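Local coordinates for protein D-psicose 3-epimerase (Agrobacterium tumefaciens, PDB 2HK0) that catalyses the epimerisation of ketohexose sugars at C3, probably interconverting D-fructose and D-psicose in a reaction that depends on a metal ion, at residues I25-W30 against I53-H58; H32-K37 against G271-D276; H59-S64 against E110-N115; I80-G85 against A117-H122; L225-T230 against A260-P265. All blocks are in the same frame, centred on the assembly; numbering follows the deposited sequence.

Contact 1. Residues I25-W30 against I53-H58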
# COMPACT_ATOMS: atom_id res chain seq x y z
N ILE A 25 -16.20 16.94 11.76
CA ILE A 25 -16.37 15.67 12.44
C ILE A 25 -17.85 15.52 12.80
O ILE A 25 -18.52 16.50 13.09
CB ILE A 25 -15.53 15.62 13.72
CG1 ILE A 25 -15.74 14.29 14.45
CG2 ILE A 25 -15.90 16.80 14.62
CD1 ILE A 25 -14.63 13.93 15.45
N TYR A 26 -18.34 14.28 12.75
CA TYR A 26 -19.72 13.98 13.12
C TYR A 26 -19.74 13.93 14.66
O TYR A 26 -19.06 13.09 15.25
CB TYR A 26 -20.11 12.62 12.52
CG TYR A 26 -21.57 12.28 12.65
CD1 TYR A 26 -22.55 13.21 12.30
CD2 TYR A 26 -21.97 11.00 13.02
CE1 TYR A 26 -23.90 12.87 12.31
CE2 TYR A 26 -23.33 10.65 13.04
CZ TYR A 26 -24.29 11.58 12.68
OH TYR A 26 -25.62 11.24 12.66
N TYR A 27 -20.51 14.81 15.31
CA TYR A 27 -20.52 14.87 16.78
C TYR A 27 -20.88 13.58 17.53
O TYR A 27 -20.46 13.41 18.68
CB TYR A 27 -21.42 16.02 17.27
CG TYR A 27 -22.86 15.61 17.43
CD1 TYR A 27 -23.66 15.38 16.31
CD2 TYR A 27 -23.39 15.36 18.69
CE1 TYR A 27 -24.95 14.89 16.44
CE2 TYR A 27 -24.70 14.87 18.84
CZ TYR A 27 -25.46 14.64 17.71
OH TYR A 27 -26.74 14.15 17.83
N SER A 28 -21.61 12.66 16.90
CA SER A 28 -21.97 11.39 17.55
C SER A 28 -20.76 10.53 17.95
O SER A 28 -20.89 9.50 18.63
CB SER A 28 -22.89 10.57 16.65
OG SER A 28 -24.19 11.13 16.63
N TYR A 29 -19.59 10.95 17.51
CA TYR A 29 -18.33 10.28 17.86
C TYR A 29 -18.23 10.21 19.40
O TYR A 29 -17.72 9.24 19.96
CB TYR A 29 -17.18 11.12 17.32
CG TYR A 29 -15.81 10.84 17.87
CD1 TYR A 29 -15.15 9.64 17.60
CD2 TYR A 29 -15.11 11.83 18.56
CE1 TYR A 29 -13.82 9.44 17.99
CE2 TYR A 29 -13.80 11.65 18.96
CZ TYR A 29 -13.15 10.46 18.66
OH TYR A 29 -11.82 10.31 19.02
N TRP A 30 -18.71 11.25 20.06
CA TRP A 30 -18.65 11.35 21.53
C TRP A 30 -19.87 10.78 22.27
O TRP A 30 -19.91 10.81 23.50
CB TRP A 30 -18.48 12.83 21.93
CG TRP A 30 -17.10 13.41 21.69
CD1 TRP A 30 -16.00 13.24 22.47
CD2 TRP A 30 -16.69 14.24 20.59
NE1 TRP A 30 -14.92 13.91 21.94
CE2 TRP A 30 -15.32 14.53 20.78
CE3 TRP A 30 -17.35 14.76 19.47
CZ2 TRP A 30 -14.59 15.32 19.88
CZ3 TRP A 30 -16.62 15.55 18.57
CH2 TRP A 30 -15.26 15.82 18.79
N ILE A 53 -18.88 21.09 11.91
CA ILE A 53 -19.42 20.06 12.79
C ILE A 53 -20.61 19.53 12.00
O ILE A 53 -21.43 20.30 11.51
CB ILE A 53 -19.89 20.60 14.18
CG1 ILE A 53 -20.54 19.45 14.96
CG2 ILE A 53 -20.88 21.74 14.02
CD1 ILE A 53 -20.95 19.82 16.42
N GLU A 54 -20.67 18.21 11.83
CA GLU A 54 -21.78 17.62 11.11
C GLU A 54 -22.76 17.11 12.13
O GLU A 54 -22.38 16.44 13.09
CB GLU A 54 -21.33 16.48 10.19
CG GLU A 54 -22.50 15.84 9.46
CD GLU A 54 -22.12 15.27 8.11
OE1 GLU A 54 -21.71 16.05 7.24
OE2 GLU A 54 -22.23 14.04 7.91
N VAL A 55 -24.03 17.41 11.88
CA VAL A 55 -25.13 17.07 12.75
C VAL A 55 -26.18 16.19 12.08
O VAL A 55 -26.20 16.08 10.85
CB VAL A 55 -25.76 18.41 13.21
CG1 VAL A 55 -27.13 18.20 13.73
CG2 VAL A 55 -24.83 19.08 14.25
N ALA A 56 -27.06 15.57 12.87
CA ALA A 56 -28.14 14.72 12.35
C ALA A 56 -29.41 15.56 12.17
O ALA A 56 -29.89 16.20 13.11
CB ALA A 56 -28.41 13.57 13.30
N ALA A 57 -29.97 15.53 10.96
CA ALA A 57 -31.16 16.31 10.64
C ALA A 57 -32.39 16.09 11.52
O ALA A 57 -33.09 17.06 11.83
CB ALA A 57 -31.53 16.09 9.18
N HIS A 58 -32.66 14.85 11.93
CA HIS A 58 -33.85 14.57 12.74
C HIS A 58 -33.90 15.42 14.02
O HIS A 58 -34.97 15.87 14.43
CB HIS A 58 -33.94 13.07 13.08
CG HIS A 58 -33.26 12.67 14.35
ND1 HIS A 58 -31.89 12.70 14.51
CD2 HIS A 58 -33.77 12.24 15.53
CE1 HIS A 58 -31.59 12.29 15.73
NE2 HIS A 58 -32.71 12.01 16.37

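Contact 2. Residues H32-K37 against G271-D276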
# COMPACT_ATOMS: atom_id res chain seq x y z
N HIS A 32 -23.35 7.73 22.67
CA HIS A 32 -23.75 6.32 22.58
C HIS A 32 -25.17 6.22 22.07
O HIS A 32 -25.63 5.14 21.70
CB HIS A 32 -23.68 5.64 23.95
CG HIS A 32 -22.34 5.72 24.60
ND1 HIS A 32 -21.19 5.24 24.00
CD2 HIS A 32 -21.95 6.25 25.78
CE1 HIS A 32 -20.16 5.46 24.79
NE2 HIS A 32 -20.59 6.07 25.88
N GLU A 33 -25.88 7.34 22.09
CA GLU A 33 -27.27 7.40 21.66
C GLU A 33 -27.44 8.47 20.57
O GLU A 33 -26.83 9.54 20.64
CB GLU A 33 -28.14 7.75 22.86
CG GLU A 33 -29.31 6.83 23.10
CD GLU A 33 -28.89 5.41 23.42
OE1 GLU A 33 -28.08 5.22 24.35
OE2 GLU A 33 -29.37 4.50 22.73
N TRP A 34 -28.27 8.19 19.56
CA TRP A 34 -28.50 9.16 18.50
C TRP A 34 -29.31 10.34 19.06
O TRP A 34 -29.32 11.43 18.49
CB TRP A 34 -29.30 8.55 17.34
CG TRP A 34 -28.66 7.37 16.65
CD1 TRP A 34 -29.15 6.10 16.58
CD2 TRP A 34 -27.44 7.37 15.89
NE1 TRP A 34 -28.32 5.31 15.82
CE2 TRP A 34 -27.26 6.06 15.39
CE3 TRP A 34 -26.49 8.35 15.58
CZ2 TRP A 34 -26.17 5.71 14.59
CZ3 TRP A 34 -25.39 7.99 14.79
CH2 TRP A 34 -25.25 6.68 14.30
N SER A 35 -29.98 10.10 20.18
CA SER A 35 -30.82 11.11 20.83
C SER A 35 -30.05 12.22 21.54
O SER A 35 -30.63 13.24 21.90
CB SER A 35 -31.76 10.43 21.83
OG SER A 35 -31.03 9.87 22.91
N ALA A 36 -28.75 12.04 21.75
CA ALA A 36 -27.96 13.08 22.41
C ALA A 36 -27.97 14.36 21.58
O ALA A 36 -27.69 14.33 20.38
CB ALA A 36 -26.53 12.60 22.62
N LYS A 37 -28.29 15.49 22.21
CA LYS A 37 -28.34 16.78 21.52
C LYS A 37 -26.96 17.28 21.11
O LYS A 37 -25.98 17.11 21.84
CB LYS A 37 -29.02 17.83 22.39
CG LYS A 37 -30.49 17.56 22.62
CD LYS A 37 -31.11 18.67 23.47
CE LYS A 37 -32.58 18.39 23.74
NZ LYS A 37 -33.07 19.23 24.88
N GLY A 271 -25.23 1.30 23.63
CA GLY A 271 -26.26 2.23 23.21
C GLY A 271 -26.75 1.92 21.81
O GLY A 271 -26.34 0.94 21.19
N THR A 272 -27.65 2.76 21.33
CA THR A 272 -28.22 2.62 20.00
C THR A 272 -27.16 2.76 18.89
O THR A 272 -27.21 2.04 17.89
CB THR A 272 -29.31 3.68 19.78
OG1 THR A 272 -30.29 3.55 20.81
CG2 THR A 272 -29.98 3.49 18.44
N ILE A 273 -26.22 3.68 19.06
CA ILE A 273 -25.18 3.87 18.05
C ILE A 273 -24.34 2.59 17.98
O ILE A 273 -24.11 2.04 16.89
CB ILE A 273 -24.28 5.09 18.40
CG1 ILE A 273 -25.10 6.38 18.31
CG2 ILE A 273 -23.09 5.17 17.45
CD1 ILE A 273 -24.40 7.60 18.82
N GLY A 274 -23.92 2.11 19.15
CA GLY A 274 -23.12 0.89 19.22
C GLY A 274 -23.74 -0.28 18.48
O GLY A 274 -23.06 -0.99 17.75
N SER A 275 -25.04 -0.50 18.66
CA SER A 275 -25.68 -1.62 17.99
C SER A 275 -26.02 -1.30 16.52
O SER A 275 -25.94 -2.18 15.66
CB SER A 275 -26.94 -2.03 18.74
OG SER A 275 -27.92 -1.03 18.62
N ASP A 276 -26.39 -0.05 16.23
CA ASP A 276 -26.72 0.34 14.86
C ASP A 276 -25.51 0.35 13.94
O ASP A 276 -25.59 -0.09 12.79
CB ASP A 276 -27.38 1.72 14.84
CG ASP A 276 -28.86 1.68 15.23
OD1 ASP A 276 -29.40 0.56 15.37
OD2 ASP A 276 -29.48 2.76 15.39

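Contact 3. Residues H59-S64 against E110-N115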
# COMPACT_ATOMS: atom_id res chain seq x y z
N HIS A 59 -32.74 15.63 14.64
CA HIS A 59 -32.67 16.45 15.84
C HIS A 59 -33.19 17.84 15.54
O HIS A 59 -33.90 18.45 16.34
CB HIS A 59 -31.22 16.58 16.31
CG HIS A 59 -30.79 15.52 17.27
ND1 HIS A 59 -31.38 15.34 18.50
CD2 HIS A 59 -29.81 14.58 17.18
CE1 HIS A 59 -30.79 14.34 19.13
NE2 HIS A 59 -29.83 13.87 18.35
N ILE A 60 -32.82 18.34 14.37
CA ILE A 60 -33.21 19.68 13.94
C ILE A 60 -34.72 19.91 13.85
O ILE A 60 -35.19 21.00 14.16
CB ILE A 60 -32.52 19.99 12.59
CG1 ILE A 60 -31.01 19.91 12.78
CG2 ILE A 60 -32.94 21.35 12.07
CD1 ILE A 60 -30.19 20.14 11.53
N ASN A 61 -35.47 18.89 13.46
CA ASN A 61 -36.92 19.02 13.33
C ASN A 61 -37.66 19.14 14.66
O ASN A 61 -38.85 19.41 14.68
CB ASN A 61 -37.50 17.84 12.55
CG ASN A 61 -37.14 17.90 11.08
OD1 ASN A 61 -36.98 18.98 10.52
ND2 ASN A 61 -37.04 16.74 10.44
N GLU A 62 -36.95 18.94 15.76
CA GLU A 62 -37.59 19.01 17.07
C GLU A 62 -37.37 20.31 17.82
O GLU A 62 -38.05 20.58 18.81
CB GLU A 62 -37.14 17.83 17.93
CG GLU A 62 -37.72 16.51 17.45
CD GLU A 62 -39.16 16.67 16.98
OE1 GLU A 62 -39.98 17.23 17.74
OE2 GLU A 62 -39.46 16.25 15.84
N TYR A 63 -36.43 21.12 17.34
CA TYR A 63 -36.13 22.39 17.98
C TYR A 63 -37.12 23.46 17.55
O TYR A 63 -37.62 23.46 16.43
CB TYR A 63 -34.71 22.85 17.61
CG TYR A 63 -33.62 22.02 18.24
CD1 TYR A 63 -33.42 22.03 19.62
CD2 TYR A 63 -32.80 21.22 17.46
CE1 TYR A 63 -32.42 21.25 20.20
CE2 TYR A 63 -31.80 20.44 18.03
CZ TYR A 63 -31.62 20.46 19.40
OH TYR A 63 -30.63 19.68 19.97
N SER A 64 -37.40 24.39 18.46
CA SER A 64 -38.31 25.49 18.19
C SER A 64 -37.54 26.48 17.33
O SER A 64 -36.31 26.47 17.33
CB SER A 64 -38.71 26.19 19.48
OG SER A 64 -37.61 26.88 20.05
N GLU A 110 -39.10 18.07 2.76
CA GLU A 110 -39.40 19.50 2.67
C GLU A 110 -39.34 20.17 4.03
O GLU A 110 -38.75 21.24 4.19
CB GLU A 110 -40.75 19.71 2.00
CG GLU A 110 -40.69 19.35 0.53
CD GLU A 110 -42.00 19.55 -0.19
OE1 GLU A 110 -42.79 20.42 0.25
OE2 GLU A 110 -42.24 18.85 -1.19
N ARG A 111 -39.92 19.53 5.03
CA ARG A 111 -39.90 20.06 6.39
C ARG A 111 -38.47 20.15 6.94
O ARG A 111 -38.05 21.18 7.49
CB ARG A 111 -40.75 19.17 7.31
CG ARG A 111 -40.73 19.58 8.76
CD ARG A 111 -41.35 18.49 9.62
NE ARG A 111 -41.57 18.91 10.99
CZ ARG A 111 -41.80 18.06 11.99
NH1 ARG A 111 -41.83 16.76 11.75
NH2 ARG A 111 -42.01 18.52 13.22
N THR A 112 -37.73 19.06 6.80
CA THR A 112 -36.36 19.02 7.29
C THR A 112 -35.49 20.05 6.58
O THR A 112 -34.72 20.76 7.21
CB THR A 112 -35.76 17.61 7.09
OG1 THR A 112 -36.59 16.65 7.74
CG2 THR A 112 -34.38 17.52 7.68
N LEU A 113 -35.62 20.13 5.26
CA LEU A 113 -34.83 21.08 4.48
C LEU A 113 -35.11 22.53 4.91
O LEU A 113 -34.19 23.35 4.99
CB LEU A 113 -35.16 20.90 2.99
CG LEU A 113 -34.24 20.21 1.96
CD1 LEU A 113 -33.20 19.35 2.62
CD2 LEU A 113 -35.09 19.41 0.98
N SER A 114 -36.37 22.85 5.19
CA SER A 114 -36.72 24.20 5.63
C SER A 114 -36.04 24.50 6.97
O SER A 114 -35.50 25.58 7.18
CB SER A 114 -38.23 24.36 5.79
OG SER A 114 -38.89 24.18 4.54
N ASN A 115 -36.07 23.53 7.87
CA ASN A 115 -35.45 23.72 9.17
C ASN A 115 -33.93 23.82 9.04
O ASN A 115 -33.29 24.64 9.69
CB ASN A 115 -35.84 22.57 10.11
CG ASN A 115 -37.30 22.65 10.53
OD1 ASN A 115 -37.85 23.74 10.68
ND2 ASN A 115 -37.93 21.50 10.72

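Contact 4. Residues I80-G85 against A117-H122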
# COMPACT_ATOMS: atom_id res chain seq x y z
N ILE A 80 -17.81 28.37 13.34
CA ILE A 80 -17.86 27.02 12.80
C ILE A 80 -19.08 26.85 11.87
O ILE A 80 -20.13 27.46 12.10
CB ILE A 80 -17.88 25.95 13.94
CG1 ILE A 80 -17.70 24.55 13.35
CG2 ILE A 80 -19.19 26.02 14.71
CD1 ILE A 80 -17.46 23.50 14.40
N ILE A 81 -18.92 26.05 10.83
CA ILE A 81 -19.99 25.81 9.86
C ILE A 81 -20.74 24.53 10.18
O ILE A 81 -20.15 23.56 10.66
CB ILE A 81 -19.39 25.69 8.43
CG1 ILE A 81 -18.68 26.99 8.04
CG2 ILE A 81 -20.49 25.37 7.43
CD1 ILE A 81 -17.76 26.84 6.84
N LEU A 82 -22.03 24.50 9.90
CA LEU A 82 -22.79 23.29 10.15
C LEU A 82 -23.12 22.56 8.86
O LEU A 82 -23.45 23.17 7.84
CB LEU A 82 -24.09 23.59 10.91
CG LEU A 82 -24.00 23.60 12.44
CD1 LEU A 82 -22.86 24.48 12.91
CD2 LEU A 82 -25.31 24.07 13.01
N THR A 83 -22.99 21.24 8.92
CA THR A 83 -23.30 20.35 7.82
C THR A 83 -24.27 19.32 8.43
O THR A 83 -24.28 19.13 9.65
CB THR A 83 -22.01 19.70 7.31
OG1 THR A 83 -21.41 20.57 6.34
CG2 THR A 83 -22.30 18.39 6.69
N ALA A 84 -25.11 18.68 7.61
CA ALA A 84 -26.04 17.72 8.19
C ALA A 84 -26.27 16.44 7.42
O ALA A 84 -26.19 16.41 6.18
CB ALA A 84 -27.37 18.37 8.46
N GLY A 85 -26.57 15.39 8.18
CA GLY A 85 -26.87 14.09 7.62
C GLY A 85 -28.36 13.86 7.76
O GLY A 85 -29.01 14.40 8.67
N ALA A 117 -32.23 25.01 6.62
CA ALA A 117 -31.87 26.33 6.13
C ALA A 117 -31.85 27.35 7.27
O ALA A 117 -31.07 28.31 7.24
CB ALA A 117 -32.83 26.77 5.02
N LYS A 118 -32.71 27.13 8.27
CA LYS A 118 -32.77 28.03 9.43
C LYS A 118 -31.47 27.99 10.22
O LYS A 118 -31.19 28.88 11.02
CB LYS A 118 -33.93 27.64 10.36
CG LYS A 118 -35.31 27.86 9.78
CD LYS A 118 -36.40 27.27 10.70
CE LYS A 118 -37.78 27.36 10.04
NZ LYS A 118 -38.84 26.67 10.83
N LEU A 119 -30.67 26.94 10.01
CA LEU A 119 -29.39 26.83 10.70
C LEU A 119 -28.24 27.22 9.77
O LEU A 119 -27.06 27.01 10.10
CB LEU A 119 -29.17 25.40 11.21
CG LEU A 119 -30.08 24.91 12.34
CD1 LEU A 119 -29.68 23.51 12.73
CD2 LEU A 119 -29.99 25.85 13.55
N ASP A 120 -28.57 27.78 8.61
CA ASP A 120 -27.57 28.19 7.64
C ASP A 120 -26.71 27.00 7.19
O ASP A 120 -25.50 27.11 7.03
CB ASP A 120 -26.68 29.30 8.24
CG ASP A 120 -25.93 30.09 7.17
OD1 ASP A 120 -26.43 30.16 6.03
OD2 ASP A 120 -24.84 30.64 7.47
N ILE A 121 -27.37 25.86 7.00
CA ILE A 121 -26.73 24.63 6.53
C ILE A 121 -26.99 24.54 5.02
O ILE A 121 -28.14 24.66 4.57
CB ILE A 121 -27.35 23.40 7.22
CG1 ILE A 121 -26.92 23.36 8.70
CG2 ILE A 121 -26.95 22.12 6.49
CD1 ILE A 121 -27.64 22.31 9.50
N HIS A 122 -25.94 24.32 4.24
CA HIS A 122 -26.10 24.23 2.79
C HIS A 122 -25.74 22.88 2.16
O HIS A 122 -25.91 22.68 0.95
CB HIS A 122 -25.27 25.35 2.14
CG HIS A 122 -25.82 26.72 2.42
ND1 HIS A 122 -26.73 27.33 1.58
CD2 HIS A 122 -25.69 27.53 3.49
CE1 HIS A 122 -27.13 28.47 2.13
NE2 HIS A 122 -26.51 28.61 3.29
O HOH W 1 -23.40 26.76 8.89
O HOH W 2 -23.59 23.61 5.18

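Contact 5. Residues L225-T230 against A260-P265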
# COMPACT_ATOMS: atom_id res chain seq x y z
N LEU A 225 -18.53 15.20 -7.05
CA LEU A 225 -18.27 14.89 -5.65
C LEU A 225 -18.67 16.11 -4.85
O LEU A 225 -18.02 17.16 -4.96
CB LEU A 225 -16.78 14.60 -5.41
CG LEU A 225 -16.35 13.51 -4.39
CD1 LEU A 225 -15.13 13.99 -3.64
CD2 LEU A 225 -17.42 13.13 -3.46
N GLY A 226 -19.71 15.99 -4.03
CA GLY A 226 -20.16 17.13 -3.25
C GLY A 226 -19.91 17.06 -1.75
O GLY A 226 -19.98 18.08 -1.07
N HIS A 227 -19.61 15.86 -1.24
CA HIS A 227 -19.37 15.67 0.19
C HIS A 227 -18.50 14.41 0.35
O HIS A 227 -18.53 13.51 -0.50
CB HIS A 227 -20.72 15.51 0.91
CG HIS A 227 -20.68 15.88 2.36
ND1 HIS A 227 -20.03 17.00 2.83
CD2 HIS A 227 -21.26 15.30 3.45
CE1 HIS A 227 -20.20 17.10 4.14
NE2 HIS A 227 -20.94 16.07 4.54
N PHE A 228 -17.73 14.34 1.43
CA PHE A 228 -16.80 13.22 1.64
C PHE A 228 -16.68 12.86 3.12
O PHE A 228 -16.52 13.73 3.98
CB PHE A 228 -15.42 13.65 1.11
CG PHE A 228 -14.44 12.51 0.90
CD1 PHE A 228 -14.66 11.54 -0.06
CD2 PHE A 228 -13.24 12.47 1.61
CE1 PHE A 228 -13.71 10.55 -0.33
CE2 PHE A 228 -12.27 11.49 1.36
CZ PHE A 228 -12.50 10.52 0.39
N HIS A 229 -16.75 11.56 3.41
CA HIS A 229 -16.63 11.07 4.78
C HIS A 229 -15.36 10.24 4.93
O HIS A 229 -14.98 9.50 4.02
CB HIS A 229 -17.84 10.19 5.14
CG HIS A 229 -19.03 10.96 5.63
ND1 HIS A 229 -20.15 10.35 6.13
CD2 HIS A 229 -19.23 12.29 5.76
CE1 HIS A 229 -21.00 11.27 6.56
NE2 HIS A 229 -20.46 12.46 6.34
N THR A 230 -14.71 10.34 6.09
CA THR A 230 -13.48 9.60 6.34
C THR A 230 -13.49 8.78 7.63
O THR A 230 -14.18 9.11 8.60
CB THR A 230 -12.29 10.53 6.41
OG1 THR A 230 -12.56 11.56 7.37
CG2 THR A 230 -12.02 11.16 5.04
N ALA A 260 -16.24 19.68 1.81
CA ALA A 260 -15.96 19.25 3.17
C ALA A 260 -15.47 17.82 3.29
O ALA A 260 -15.82 16.95 2.50
CB ALA A 260 -17.20 19.42 4.03
N VAL A 261 -14.63 17.58 4.29
CA VAL A 261 -14.11 16.26 4.59
C VAL A 261 -14.48 16.05 6.06
O VAL A 261 -13.88 16.67 6.95
CB VAL A 261 -12.57 16.21 4.42
CG1 VAL A 261 -12.05 14.84 4.86
CG2 VAL A 261 -12.20 16.47 2.97
N ILE A 262 -15.48 15.21 6.31
CA ILE A 262 -15.96 14.96 7.67
C ILE A 262 -15.50 13.60 8.16
O ILE A 262 -15.81 12.57 7.53
CB ILE A 262 -17.50 14.93 7.73
CG1 ILE A 262 -18.10 16.11 6.94
CG2 ILE A 262 -17.96 14.94 9.21
CD1 ILE A 262 -17.69 17.48 7.46
N MSE A 263 -14.77 13.57 9.27
CA MSE A 263 -14.38 12.26 9.81
C MSE A 263 -15.61 11.76 10.58
O MSE A 263 -16.24 12.51 11.32
CB MSE A 263 -13.16 12.36 10.72
CG MSE A 263 -13.28 13.31 11.89
SE MSE A 263 -11.56 13.32 12.85
CE MSE A 263 -10.43 14.18 11.53
N GLU A 264 -15.95 10.49 10.38
CA GLU A 264 -17.12 9.89 10.99
C GLU A 264 -16.68 8.66 11.78
O GLU A 264 -17.02 7.53 11.46
CB GLU A 264 -18.08 9.49 9.86
CG GLU A 264 -19.40 8.89 10.27
CD GLU A 264 -20.24 8.51 9.06
OE1 GLU A 264 -19.68 7.88 8.13
OE2 GLU A 264 -21.45 8.83 9.02
N PRO A 265 -15.90 8.88 12.85
CA PRO A 265 -15.45 7.73 13.62
C PRO A 265 -16.47 7.18 14.62
O PRO A 265 -17.21 7.92 15.26
CB PRO A 265 -14.17 8.25 14.29
CG PRO A 265 -14.49 9.71 14.52
CD PRO A 265 -15.34 10.15 13.35
O HOH W 3 -19.01 19.08 1.17

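Contact 1. Residues I25-W30 against I53-H58
Tyr26 lies against Glu54 where the first two parallel strands of the TIM barrel, 22-26 and 52-56, run side by side. Their backbones are tied by Glu54 N, which donates to Ile25 O at 3.0 Å, and by a weak bond from Tyr27 N to Glu54 O at 3.3 Å.

Tyr26 can be traced outward from CB. The chi1 of -171° carries CG away from the backbone N and lays the ring along the neighbouring strand. CD1 comes 3.3 Å from Glu54 O and 3.9 Å from Glu54 CG. Next, CE1 reaches Val55 C at 4.0 Å, and finally OH meets Ala56 CB at 3.7 Å. The ring stands at 78° to the Glu54 carboxylate, whose oxygens turn inward across the barrel: OE1 takes a hydrogen bond from His227 NE2 and OE2 one from His229 NE2.

Ile25 and Ile53 point to the other side of the sheet, where helix 39-47 covers them. Tyr27 begins the 3-10 turn that follows strand 22-26. Its CB rests on Ile53 CD1 at 3.9 Å, its ring presents an edge to Glu54 O, and its hydroxyl is bonded to Ala36 O. Close to that ring edge lies the buried Ala56 N, 4.2 Å from Tyr27 CE1, and no hydrogen-bond acceptor is found for it.

Contact 2. Residues H32-K37 against G271-D276
Trp34 and Ile273 make the apolar half of this contact. Ile273 CG1 sits over the middle of the indole face, 3.5 Å from the centroid of the six-membered ring and only 11° off its normal, a clear CH-pi arrangement. Beyond it, Ile273 CD1 reaches the backbone of Glu33. Thr272 CG2 adds a second touch, 3.3 Å from Trp34 CD1.

The loop 32-37 follows strand 22-26 and helix 271-276 comes after strand 260-263, so a loop and a short helix, both beyond the C-terminal ends of barrel strands, meet here, on the side where TIM barrels carry their active sites.

Hydrogen bonds make the polar half. Trp34 NE1 points at Asp276 OD2, 2.8 Å away, and uses the anti lone pair of that oxygen. Indole and carboxylate are nearly coplanar, 22° apart, so the in-plane bond, together with Ile273 over the face, probably restrains the turn of the ring. On the backbone, Ile273 N donates to His32 O at 3.1 Å. Glu33 bends at chi2 and brings OE2 to Thr272, accepting from its N at 2.8 Å from above the carboxylate plane. Thr272 OG1 lies so close to Glu33 OE2, at 2.3 Å, that the modelled length of that bond is doubtful.

Contact 3. Residues H59-S64 against E110-N115
A side-chain hydrogen-bond contact between a turn and a helix joins Asn61 to Thr112 and Asn115 on the outer layer of the barrel: the type I turn Ile60 to Tyr63, at the end of the short helix 57-60, meets helix 99-118. One amide does most of the work. Thr112 OG1 is bonded to Phe108 O, one turn back, so OG1 is left to accept from Asn61 ND2, which supports the modelled amide orientation. That bond is 2.7 Å long and almost straight, 174°, with the oxygen in the plane of the Asn61 amide. Asn61 OD1 in turn accepts from Asn115 ND2, also 2.7 Å, and here the donor's own amide plane contains the bond. The two amides are turned 61° from each other. Asn115 OD1 is held by Lys118 NZ.

Beside these bonds, Ile60 CG2 rests on Asn115 CB at 3.7 Å. Arg111, stretched out along its chain, lays one face of its guanidinium over Asn61 CB, with NH2 3.6 Å from Asn61 O. Glu62 OE2 stays 4.3 Å from Arg111 NH2, well out of the guanidinium plane, so only a loose attraction of charges is likely.

Ile60 and Tyr63 also pack on Leu68 of helix 65-77, while on helix 99-118 Leu113 packs on Ala160, and Ser114 on Phe159, of helix 142-162.

Contact 4. Residues I80-G85 against A117-H122
Ile121 meets Leu82 through a chi1 of -71°, which swings CG1 to the backbone N side, and a chi2 of 172°, which extends CD1 on to Ala84. As a result CG1 lies 3.6 Å from Leu82 CB and as close to Leu82 O, while CD1 comes 4.1 Å from Ala84 CB. Leu119 CD1 adds a looser touch to Leu82 CD2.

No direct hydrogen bond crosses the contact; two waters do that work instead. Water 1 accepts from Leu82 N and donates to Asp120 O, 2.8 Å from each. Water 2 donates to Leu82 O at 2.7 Å and accepts from His122 N. Both backbone polar groups of Leu82 are thus satisfied by way of solvent.

Helix 99-118 finishes in a Schellman motif with Asp120, at positive phi, in the C-prime place, and the chain turns back toward the barrel. Asp120 OD1 accepts from His122 NE2 at 3.1 Å, from above the carboxylate plane.

The contact closes the connection of a beta-alpha-beta unit, strand 81-85, helix 99-118, strand 123-126. Leu82 is also covered by Ala75 of helix 65-77 and Ile42 of helix 39-47, and Ile60 of helix 57-60 packs on both Leu119 and Ile121.

Contact 5. Residues L225-T230 against A260-P265
His229 lies alongside Ile262, and Thr230 against Val261, where strands 225-230 and 260-263, the last two of the TIM barrel, run parallel. Ile262 N donates to Phe228 O, Thr230 N to Ile262 O and Glu264 N to Thr230 O, each at 2.9 Å. Earlier, the bond from Phe228 N to Ala260 O is weak and bent. The strand directions differ by 27°.

Among the side chains, Phe228 and Val261 lie side by side, pointing the same way, and Phe228 packs on Ile248 and Leu252 of helix 245-254. Thr230 CG2 meets Val261 CG1 at 3.7 Å. On the inner face of the barrel, His229 CD2 is 3.7 Å from Ile262 CB, and His227 CE1 touches Ile262 CG1 at 3.6 Å. His229 ND1 makes a weak, bent bond of 3.2 Å to Glu264 OE1, the carboxylate turned 71° from the ring.

Farther out come the groups that position the imidazoles, whose NE2 atoms are taken up by Glu54. Water 3 lies in the plane of the His227 ring, 2.8 Å from His227 ND1, and is shared with Gly226 O and Ala260 N.

Asp203 OD2 also lies close to Glu264 OE1. Two carboxylates beside an imidazole, at the C-terminal end of the strands, are consistent with a site for a cation in this metal-dependent enzyme.

Overall arrangement
Contacts 1, 4 and 5 lie on the eight-stranded parallel barrel: strand 22-26 is flanked by 52-56 and 260-263, so contacts 1 and 5 both border the seam where the sheet closes, their centres 12 Å apart, and strands 52-56 and 81-85 bring contact 4 next to contact 1. Contacts 3 and 4 share helix 99-118, with centres 11 Å apart, and Ile60 links them. Along the chain, contacts 1, 3 and 5 come in series; contact 4 interleaves with contact 3, and contact 2, which spans most of the sequence, with contact 1. Trp34 O, bonded to His59 NE2, connects contacts 2 and 3. The first and last barrel units are thereby tied together through both sheet and loops.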